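Local structure of separin (Saccharomyces cerevisiae, 5U1T) at residues E1449-E1453 / E1454-K1458. The protein cleaves the cohesin subunit MCD1/SCC1 at the onset of anaphase as a caspase-like cysteine protease, and is held inactive by securin for most of the cell cycle. Numbering follows the deposited sequence.
Sequences EKPEE and ETLLK
P1451 is the first residue in the run to meet the helix that follows: its ring atom CG faces the methyl CD2 of L1456 at 4.3 Å, a loose apolar touch. P1418 and Y1477, from neighbouring loops, also pack on this proline, while V1478 lies against L1456 and L1457. E1452 comes next, at the N-cap position, and here the carbonyl rather than the carboxylate does the work. O of E1452 takes two hydrogen bonds from T1455, one from OG1 at 2.8 Å and one from the backbone N at 2.9 Å. The hydroxyl arrives in the carbonyl plane, on a lone pair; the amide N comes in tilted 29° from that plane. OG1 can reach back because chi1 of 59° sets it between the backbone N and the carbonyl carbon of its own residue. Losing the T1455 hydroxyl, as with an alanine here, is likely to cost the E1452 carbonyl its second bond and leave the backbone amide as its remaining donor within this turn. The loop before the helix links strand 1444-1447, the outermost strand, within this chain, of the mostly parallel sheet in the caspase-like protease domain, to helix 1453-1461. E1453 follows and opens the helix proper, its O receiving N of L1457 at 3.2 Å in an i to i+4 bond. CD1 of L1456 and CG of L1457 both lie close to O of E1453. With CG anti to the backbone N (chi1 -169°) and the chain extended beyond it, the E1453 side chain runs alongside L1457, pointing the same way, CG of E1453 to CD1 of L1457 4.0 Å. Its carboxylate carries on past the leucine to a salt bridge with R1479, and an apolar side chain of the other protein chain packs against this glutamate.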
ATOM      1  N   GLU A1449      26.827  40.394  14.791  1.00 87.25           N
ATOM      2  CA  GLU A1449      25.925  39.650  15.652  1.00 85.98           C
ATOM      3  C   GLU A1449      24.895  38.909  14.807  1.00 85.14           C
ATOM      4  O   GLU A1449      24.197  39.525  14.008  1.00 86.57           O
ATOM      5  CB  GLU A1449      25.244  40.615  16.632  1.00 84.59           C
ATOM      6  CG  GLU A1449      24.329  39.971  17.665  1.00 91.86           C
ATOM      7  CD  GLU A1449      23.649  41.005  18.560  1.00 96.98           C
ATOM      8  OE1 GLU A1449      23.495  42.172  18.110  1.00 91.50           O
ATOM      9  OE2 GLU A1449      23.286  40.653  19.714  1.00101.19           O
ATOM     10  N   LYS A1450      24.815  37.592  14.967  1.00 82.75           N
ATOM     11  CA  LYS A1450      23.795  36.807  14.271  1.00 80.55           C
ATOM     12  C   LYS A1450      22.397  37.246  14.695  1.00 82.42           C
ATOM     13  O   LYS A1450      22.044  37.138  15.870  1.00 84.81           O
ATOM     14  CB  LYS A1450      23.971  35.311  14.540  1.00 71.83           C
ATOM     15  CG  LYS A1450      25.242  34.726  13.971  1.00 75.87           C
ATOM     16  CD  LYS A1450      25.304  33.229  14.207  1.00 73.77           C
ATOM     17  CE  LYS A1450      26.505  32.619  13.500  1.00 82.78           C
ATOM     18  NZ  LYS A1450      27.782  33.277  13.920  1.00 77.19           N
ATOM     19  N   PRO A1451      21.597  37.755  13.739  1.00 85.41           N
ATOM     20  CA  PRO A1451      20.230  38.168  14.074  1.00 85.96           C
ATOM     21  C   PRO A1451      19.307  36.961  14.198  1.00 88.48           C
ATOM     22  O   PRO A1451      19.444  36.029  13.418  1.00 89.18           O
ATOM     23  CB  PRO A1451      19.836  39.058  12.894  1.00 85.39           C
ATOM     24  CG  PRO A1451      20.633  38.524  11.741  1.00 84.77           C
ATOM     25  CD  PRO A1451      21.932  38.029  12.326  1.00 84.96           C
ATOM     26  N   GLU A1452      18.402  36.973  15.174  1.00 91.31           N
ATOM     27  CA  GLU A1452      17.488  35.855  15.387  1.00 89.81           C
ATOM     28  C   GLU A1452      16.174  36.072  14.644  1.00 84.21           C
ATOM     29  O   GLU A1452      15.697  37.203  14.548  1.00 88.13           O
ATOM     30  CB  GLU A1452      17.236  35.647  16.884  1.00 95.92           C
ATOM     31  CG  GLU A1452      17.995  34.462  17.482  1.00 97.53           C
ATOM     32  CD  GLU A1452      18.036  34.508  19.001  1.00109.79           C
ATOM     33  OE1 GLU A1452      17.958  33.417  19.632  1.00104.80           O
ATOM     34  OE2 GLU A1452      18.148  35.633  19.561  1.00104.44           O
ATOM     35  N   GLU A1453      15.597  34.977  14.143  1.00 80.46           N
ATOM     36  CA  GLU A1453      14.484  35.008  13.187  1.00 81.82           C
ATOM     37  C   GLU A1453      13.370  36.017  13.472  1.00 84.11           C
ATOM     38  O   GLU A1453      12.909  36.703  12.560  1.00 85.70           O
ATOM     39  CB  GLU A1453      13.853  33.621  13.071  1.00 78.90           C
ATOM     40  CG  GLU A1453      12.868  33.498  11.903  1.00 85.30           C
ATOM     41  CD  GLU A1453      12.253  32.112  11.784  1.00 83.95           C
ATOM     42  OE1 GLU A1453      12.098  31.594  10.654  1.00 81.85           O
ATOM     43  OE2 GLU A1453      11.920  31.539  12.835  1.00 91.52           O
ATOM     44  N   GLU A1454      12.942  36.119  14.726  1.00 87.82           N
ATOM     45  CA  GLU A1454      11.806  36.979  15.053  1.00 86.36           C
ATOM     46  C   GLU A1454      12.134  38.478  14.964  1.00 88.81           C
ATOM     47  O   GLU A1454      11.234  39.304  14.785  1.00 87.50           O
ATOM     48  CB  GLU A1454      11.270  36.645  16.450  1.00 94.72           C
ATOM     49  CG  GLU A1454      11.779  37.572  17.557  1.00102.93           C
ATOM     50  CD  GLU A1454      11.189  37.251  18.922  1.00109.11           C
ATOM     51  OE1 GLU A1454      10.707  36.103  19.112  1.00109.11           O
ATOM     52  OE2 GLU A1454      11.208  38.152  19.806  1.00108.67           O
ATOM     53  N   THR A1455      13.407  38.846  15.075  1.00 82.31           N
ATOM     54  CA  THR A1455      13.727  40.271  15.109  1.00 88.21           C
ATOM     55  C   THR A1455      13.832  40.847  13.691  1.00 89.01           C
ATOM     56  O   THR A1455      13.517  42.025  13.471  1.00 84.27           O
ATOM     57  CB  THR A1455      15.034  40.570  15.911  1.00 92.27           C
ATOM     58  OG1 THR A1455      16.145  39.873  15.332  1.00 93.64           O
ATOM     59  CG2 THR A1455      14.883  40.125  17.362  1.00 91.94           C
ATOM     60  N   LEU A1456      14.249  40.051  12.713  1.00 82.69           N
ATOM     61  CA  LEU A1456      14.284  40.632  11.379  1.00 85.17           C
ATOM     62  C   LEU A1456      12.941  40.419  10.685  1.00 82.13           C
ATOM     63  O   LEU A1456      12.615  41.122   9.739  1.00 81.20           O
ATOM     64  CB  LEU A1456      15.453  40.099  10.534  1.00 82.75           C
ATOM     65  CG  LEU A1456      15.822  38.628  10.455  1.00 84.28           C
ATOM     66  CD1 LEU A1456      14.636  37.856   9.987  1.00 83.08           C
ATOM     67  CD2 LEU A1456      16.990  38.436   9.501  1.00 78.62           C
ATOM     68  N   LEU A1457      12.152  39.464  11.167  1.00 79.28           N
ATOM     69  CA  LEU A1457      10.784  39.361  10.690  1.00 76.86           C
ATOM     70  C   LEU A1457      10.025  40.626  11.084  1.00 76.37           C
ATOM     71  O   LEU A1457       9.203  41.127  10.324  1.00 73.02           O
ATOM     72  CB  LEU A1457      10.099  38.112  11.241  1.00 75.87           C
ATOM     73  CG  LEU A1457      10.423  36.853  10.438  1.00 79.23           C
ATOM     74  CD1 LEU A1457       9.658  35.676  10.964  1.00 78.31           C
ATOM     75  CD2 LEU A1457      10.117  37.042   8.964  1.00 76.30           C
ATOM     76  N   LYS A1458      10.316  41.154  12.271  1.00 86.79           N
ATOM     77  CA  LYS A1458       9.668  42.388  12.700  1.00 85.41           C
ATOM     78  C   LYS A1458      10.386  43.538  12.014  1.00 81.81           C
ATOM     79  O   LYS A1458       9.762  44.525  11.645  1.00 84.24           O
ATOM     80  CB  LYS A1458       9.644  42.521  14.248  1.00 87.00           C
ATOM     81  CG  LYS A1458      10.740  43.363  14.946  1.00 88.57           C
ATOM     82  CD  LYS A1458      10.620  43.251  16.482  1.00 91.07           C
ATOM     83  CE  LYS A1458      10.323  41.789  16.893  1.00 98.14           C
ATOM     84  NZ  LYS A1458      10.420  41.438  18.359  1.00 97.40           N
TER